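Local coordinates for protein Cif (Cell cycle inhibiting factor) (Escherichia coli, PDB 3EFY) that probably deamidates a glutamine of host NEDD8, which blocks cullin-RING ubiquitin ligases and so arrests the host cell cycle, at residues D114-C117 and N118-S121; Y166-D169 and N170-K173. One frame throughout, in Å; residues are numbered along the deposited sequence.

Interaction 1 (D114-C117 and N118-S121); sequences DDIC and NYFS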
ATOM      1  N   ASP A 114      11.111 -13.753 -23.172  1.00 24.63           N
ATOM      2  CA  ASP A 114      11.857 -13.440 -24.373  1.00 26.24           C
ATOM      3  C   ASP A 114      11.088 -12.522 -25.347  1.00 25.52           C
ATOM      4  O   ASP A 114      11.715 -11.755 -26.060  1.00 25.68           O
ATOM      5  CB  ASP A 114      12.175 -14.717 -25.143  1.00 27.52           C
ATOM      6  CG  ASP A 114      13.274 -15.529 -24.524  1.00 32.30           C
ATOM      7  OD1 ASP A 114      14.021 -15.023 -23.677  1.00 37.40           O
ATOM      8  OD2 ASP A 114      13.372 -16.705 -24.926  1.00 37.41           O
ATOM      9  N   ASP A 115       9.757 -12.659 -25.390  1.00 25.94           N
ATOM     10  CA  ASP A 115       8.950 -11.857 -26.327  1.00 25.52           C
ATOM     11  C   ASP A 115       8.922 -10.381 -25.880  1.00 25.04           C
ATOM     12  O   ASP A 115       9.023  -9.466 -26.731  1.00 25.24           O
ATOM     13  CB  ASP A 115       7.550 -12.391 -26.462  1.00 25.99           C
ATOM     14  CG  ASP A 115       7.483 -13.653 -27.345  1.00 29.18           C
ATOM     15  OD1 ASP A 115       8.417 -13.865 -28.145  1.00 31.25           O
ATOM     16  OD2 ASP A 115       6.493 -14.393 -27.217  1.00 31.62           O
ATOM     17  N   ILE A 116       8.786 -10.149 -24.579  1.00 24.41           N
ATOM     18  CA  ILE A 116       8.758  -8.739 -24.111  1.00 24.55           C
ATOM     19  C   ILE A 116      10.177  -8.141 -24.224  1.00 23.33           C
ATOM     20  O   ILE A 116      10.344  -6.991 -24.577  1.00 22.92           O
ATOM     21  CB  ILE A 116       8.077  -8.558 -22.709  1.00 26.15           C
ATOM     22  CG1 ILE A 116       7.995  -7.071 -22.332  1.00 29.91           C
ATOM     23  CG2 ILE A 116       8.827  -9.304 -21.637  1.00 26.63           C
ATOM     24  CD1 ILE A 116       6.940  -6.319 -23.012  1.00 30.47           C
ATOM     25  N   CYS A 117      11.209  -8.944 -23.961  1.00 23.95           N
ATOM     26  CA  CYS A 117      12.580  -8.532 -24.168  1.00 25.31           C
ATOM     27  C   CYS A 117      12.928  -8.200 -25.631  1.00 24.19           C
ATOM     28  O   CYS A 117      13.641  -7.236 -25.937  1.00 24.85           O
ATOM     29  CB  CYS A 117      13.539  -9.559 -23.554  1.00 25.96           C
ATOM     30  SG  CYS A 117      13.437  -9.493 -21.740  1.00 31.86           S
ATOM     31  N   ASN A 118      12.411  -8.989 -26.551  1.00 24.43           N
ATOM     32  CA  ASN A 118      12.582  -8.700 -27.958  1.00 24.49           C
ATOM     33  C   ASN A 118      11.936  -7.359 -28.273  1.00 23.04           C
ATOM     34  O   ASN A 118      12.517  -6.544 -28.994  1.00 23.46           O
ATOM     35  CB  ASN A 118      11.943  -9.777 -28.815  1.00 25.72           C
ATOM     36  CG  ASN A 118      12.047  -9.463 -30.323  1.00 31.12           C
ATOM     37  OD1 ASN A 118      11.058  -9.098 -30.976  1.00 35.58           O
ATOM     38  ND2 ASN A 118      13.262  -9.569 -30.871  1.00 36.19           N
ATOM     39  N   TYR A 119      10.763  -7.112 -27.698  1.00 21.88           N
ATOM     40  CA  TYR A 119      10.104  -5.800 -27.861  1.00 22.47           C
ATOM     41  C   TYR A 119      11.011  -4.649 -27.384  1.00 21.98           C
ATOM     42  O   TYR A 119      11.197  -3.639 -28.082  1.00 22.75           O
ATOM     43  CB  TYR A 119       8.677  -5.766 -27.175  1.00 21.35           C
ATOM     44  CG  TYR A 119       8.217  -4.377 -26.922  1.00 21.27           C
ATOM     45  CD1 TYR A 119       7.749  -3.580 -27.962  1.00 21.92           C
ATOM     46  CD2 TYR A 119       8.403  -3.779 -25.667  1.00 21.77           C
ATOM     47  CE1 TYR A 119       7.432  -2.268 -27.762  1.00 21.78           C
ATOM     48  CE2 TYR A 119       8.061  -2.467 -25.447  1.00 20.21           C
ATOM     49  CZ  TYR A 119       7.574  -1.711 -26.497  1.00 23.12           C
ATOM     50  OH  TYR A 119       7.280  -0.400 -26.334  1.00 23.37           O
ATOM     51  N   PHE A 120      11.605  -4.768 -26.183  1.00 21.73           N
ATOM     52  CA  PHE A 120      12.487  -3.715 -25.685  1.00 21.57           C
ATOM     53  C   PHE A 120      13.611  -3.451 -26.689  1.00 22.97           C
ATOM     54  O   PHE A 120      13.958  -2.297 -27.007  1.00 23.28           O
ATOM     55  CB  PHE A 120      13.158  -4.099 -24.342  1.00 21.96           C
ATOM     56  CG  PHE A 120      12.219  -4.334 -23.184  1.00 21.75           C
ATOM     57  CD1 PHE A 120      11.029  -3.692 -23.049  1.00 21.05           C
ATOM     58  CD2 PHE A 120      12.606  -5.201 -22.175  1.00 21.29           C
ATOM     59  CE1 PHE A 120      10.222  -3.954 -21.993  1.00 20.12           C
ATOM     60  CE2 PHE A 120      11.835  -5.432 -21.117  1.00 21.13           C
ATOM     61  CZ  PHE A 120      10.634  -4.830 -21.000  1.00 19.92           C
ATOM     62  N   SER A 121      14.179  -4.541 -27.191  1.00 23.21           N
ATOM     63  CA  SER A 121      15.289  -4.436 -28.125  1.00 25.85           C
ATOM     64  C   SER A 121      14.873  -3.719 -29.420  1.00 26.73           C
ATOM     65  O   SER A 121      15.540  -2.798 -29.859  1.00 28.62           O
ATOM     66  CB  SER A 121      15.865  -5.815 -28.434  1.00 27.45           C
ATOM     67  OG  SER A 121      17.008  -5.629 -29.253  1.00 30.44           O
TER
HETATM   68  O   HOH W   1       9.233 -11.659 -30.374  1.00 44.58           O
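Asp114 to Cys117 and Asn118 to Ser121 are successive turns of one alpha-helix, helix 113-124, and four i to i+4 backbone bonds join them, from Asn118 N to Asp114 O (2.9 Å) through to Ser121 N to Cys117 O (3.0 Å). The helix is amphipathic. Its inner side carries Ile116, Tyr119 and Phe120. Ile116 CG1 lies anti to its backbone nitrogen (chi1 -176°), which carries the branch along to the next turn. There Ile116 CG1 meets Phe120 CZ at 3.7 Å, and Ile116 CD1 comes to 4.0 Å from Tyr119 CD2. The carbonyl oxygen of Ile116 sits 3.5 Å above the plane of the Phe120 ring, displaced toward its rim, and lies near the plane of the Tyr119 ring at that ring's edge. Cys117 SG approaches the Phe120 ring obliquely, 5.3 Å from its centroid, as a loose sulfur-aromatic contact. Around them, Phe120 makes edge-to-face contacts with Phe159 and Phe161 and packs on helix 39-47. Tyr119 touches helix 130-137, and its OH is hydrogen-bonded to Asp61 OD2. The Tyr119 side chain is about 7 Å from that of His66, a probable active-site residue. On the exposed side, one water donates to both Asp115 OD1 and Asn118 OD1, at 3.2 Å from each oxygen, and so bridges the two side chains.

Interaction 2 (Y166-D169 and N170-K173); sequences YDTD and NIEK
The first turn of helix 168-184 begins here, where the chain leaves the edge strand 159-166, and Asp167 holds the N-cap position. Its side chain makes no capping bond. Its carbonyl oxygen instead serves two amides of the opening turn. Asn170 N binds Asp167 O at 2.9 Å, with the donor well above the carbonyl plane, and Ile171 N reaches the same oxygen in a weak bond of 3.4 Å. Regular i to i+4 bonding follows. Glu172 N binds Thr168 O at 3.2 Å, and Lys173 N binds Asp169 O at 3.1 Å. The side chains of Thr168 and Glu172 run side by side in the same direction, with Thr168 OG1 3.6 Å from Glu172 OE1. The Glu172 chain is extended beyond CG (chi2 171°), and its CG, CD and OE1 pass close to the Thr168 carbonyl oxygen. Asp169 OD1 comes to 4.1 Å from Glu172 OE2, with the two carboxylate planes turned 57° apart. These like charges probably repel each other mildly. Both residues are exposed, so solvent may screen them. On the buried side, Ile171 CG2 approaches the Tyr166 ring obliquely, 4.3 Å from CE1. Tyr166 OH is hydrogen-bonded to Asp71, and Lys173 NZ to the carbonyl oxygen of Asp23. Tyr166 stacks edge-to-face with Phe21 of helix 10-22, Ile171 packs on Leu20 and Phe21 of that helix, and Ile171 also packs on Leu188 of the second subunit, a residue of the C-terminal tag.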
ATOM      1  N   TYR A 166      11.311 -10.645  -5.280  1.00 18.99           N
ATOM      2  CA  TYR A 166      10.202 -10.672  -4.362  1.00 19.57           C
ATOM      3  C   TYR A 166       9.955 -12.072  -3.819  1.00 21.57           C
ATOM      4  O   TYR A 166      10.403 -13.047  -4.433  1.00 21.31           O
ATOM      5  CB  TYR A 166       8.931 -10.136  -5.021  1.00 21.25           C
ATOM      6  CG  TYR A 166       8.230 -11.028  -6.030  1.00 19.38           C
ATOM      7  CD1 TYR A 166       7.254 -11.964  -5.630  1.00 20.46           C
ATOM      8  CD2 TYR A 166       8.513 -10.937  -7.380  1.00 19.44           C
ATOM      9  CE1 TYR A 166       6.602 -12.728  -6.528  1.00 20.10           C
ATOM     10  CE2 TYR A 166       7.856 -11.709  -8.300  1.00 18.75           C
ATOM     11  CZ  TYR A 166       6.882 -12.613  -7.884  1.00 18.62           C
ATOM     12  OH  TYR A 166       6.173 -13.407  -8.782  1.00 19.73           O
ATOM     13  N   ASP A 167       9.241 -12.108  -2.702  1.00 23.96           N
ATOM     14  CA  ASP A 167       8.806 -13.347  -2.033  1.00 25.90           C
ATOM     15  C   ASP A 167       7.322 -13.499  -2.227  1.00 27.19           C
ATOM     16  O   ASP A 167       6.564 -12.576  -1.934  1.00 25.61           O
ATOM     17  CB  ASP A 167       9.100 -13.233  -0.561  1.00 28.04           C
ATOM     18  CG  ASP A 167      10.555 -13.150  -0.277  1.00 35.09           C
ATOM     19  OD1 ASP A 167      11.323 -13.922  -0.891  1.00 45.17           O
ATOM     20  OD2 ASP A 167      10.931 -12.331   0.587  1.00 46.95           O
ATOM     21  N   THR A 168       6.911 -14.667  -2.692  1.00 28.32           N
ATOM     22  CA  THR A 168       5.503 -14.913  -2.946  1.00 30.65           C
ATOM     23  C   THR A 168       4.644 -14.752  -1.682  1.00 31.09           C
ATOM     24  O   THR A 168       3.523 -14.292  -1.771  1.00 30.56           O
ATOM     25  CB  THR A 168       5.338 -16.268  -3.593  1.00 32.66           C
ATOM     26  OG1 THR A 168       3.954 -16.481  -3.885  1.00 41.94           O
ATOM     27  CG2 THR A 168       5.891 -17.318  -2.661  1.00 31.80           C
ATOM     28  N   ASP A 169       5.207 -15.033  -0.500  1.00 31.24           N
ATOM     29  CA  ASP A 169       4.476 -14.832   0.757  1.00 32.19           C
ATOM     30  C   ASP A 169       4.134 -13.361   1.002  1.00 30.52           C
ATOM     31  O   ASP A 169       3.105 -13.036   1.594  1.00 30.53           O
ATOM     32  CB  ASP A 169       5.312 -15.322   1.946  1.00 34.24           C
ATOM     33  CG  ASP A 169       5.364 -16.803   2.066  1.00 39.09           C
ATOM     34  OD1 ASP A 169       4.578 -17.537   1.411  1.00 44.43           O
ATOM     35  OD2 ASP A 169       6.228 -17.242   2.859  1.00 46.56           O
ATOM     36  N   ASN A 170       4.975 -12.460   0.505  1.00 28.70           N
ATOM     37  CA  ASN A 170       4.748 -11.074   0.743  1.00 27.38           C
ATOM     38  C   ASN A 170       3.634 -10.486  -0.137  1.00 25.90           C
ATOM     39  O   ASN A 170       2.793  -9.693   0.325  1.00 24.37           O
ATOM     40  CB  ASN A 170       6.025 -10.337   0.495  1.00 28.39           C
ATOM     41  CG  ASN A 170       6.017  -9.044   1.092  1.00 30.40           C
ATOM     42  OD1 ASN A 170       6.117  -8.019   0.405  1.00 35.50           O
ATOM     43  ND2 ASN A 170       5.873  -9.023   2.416  1.00 33.86           N
ATOM     44  N   ILE A 171       3.642 -10.861  -1.404  1.00 25.36           N
ATOM     45  CA  ILE A 171       2.572 -10.382  -2.313  1.00 25.82           C
ATOM     46  C   ILE A 171       1.232 -10.896  -1.785  1.00 25.84           C
ATOM     47  O   ILE A 171       0.237 -10.154  -1.752  1.00 25.91           O
ATOM     48  CB  ILE A 171       2.858 -10.683  -3.817  1.00 25.87           C
ATOM     49  CG1 ILE A 171       1.683 -10.252  -4.722  1.00 29.15           C
ATOM     50  CG2 ILE A 171       3.105 -12.171  -4.090  1.00 29.92           C
ATOM     51  CD1 ILE A 171       1.343  -8.764  -4.666  1.00 29.97           C
ATOM     52  N   GLU A 172       1.215 -12.141  -1.309  1.00 27.14           N
ATOM     53  CA  GLU A 172      -0.020 -12.721  -0.797  1.00 28.63           C
ATOM     54  C   GLU A 172      -0.516 -11.921   0.384  1.00 27.08           C
ATOM     55  O   GLU A 172      -1.678 -11.578   0.418  1.00 28.79           O
ATOM     56  CB  GLU A 172       0.179 -14.186  -0.375  1.00 29.78           C
ATOM     57  CG  GLU A 172       0.360 -15.169  -1.485  1.00 35.78           C
ATOM     58  CD  GLU A 172       0.776 -16.558  -0.984  1.00 43.69           C
ATOM     59  OE1 GLU A 172       1.130 -17.386  -1.846  1.00 49.44           O
ATOM     60  OE2 GLU A 172       0.746 -16.811   0.255  1.00 48.12           O
ATOM     61  N   LYS A 173       0.360 -11.615   1.354  1.00 26.86           N
ATOM     62  CA  LYS A 173       0.010 -10.850   2.530  1.00 26.57           C
ATOM     63  C   LYS A 173      -0.484  -9.452   2.151  1.00 26.43           C
ATOM     64  O   LYS A 173      -1.495  -8.989   2.667  1.00 25.39           O
ATOM     65  CB  LYS A 173       1.218 -10.717   3.461  1.00 28.43           C
ATOM     66  CG  LYS A 173       1.089  -9.637   4.533  1.00 33.64           C
ATOM     67  CD  LYS A 173       2.443  -9.194   5.174  1.00 39.28           C
ATOM     68  CE  LYS A 173       3.559  -8.699   4.142  1.00 42.29           C
ATOM     69  NZ  LYS A 173       3.696  -7.200   3.875  1.00 37.87           N
TER

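This chain is the C-terminal part of Cif. Interaction 1 comes first along it; helix 130-137 and most of strand 159-166 lie between interaction 1 and interaction 2. Their centres are 26 Å apart, and their nearest atoms are about 14 Å apart, so they do not touch. The two helices follow the opposite edge strands of the five-stranded antiparallel sheet: helix 113-124 follows the short strand 111-112, and helix 168-184 follows strand 159-166. That last strand links them: Phe159 and Phe161 pack against interaction 1, and Tyr166, toward its far end, belongs to interaction 2. Interaction 1 lies near the probable active-site residues. Interaction 2 lies away from them.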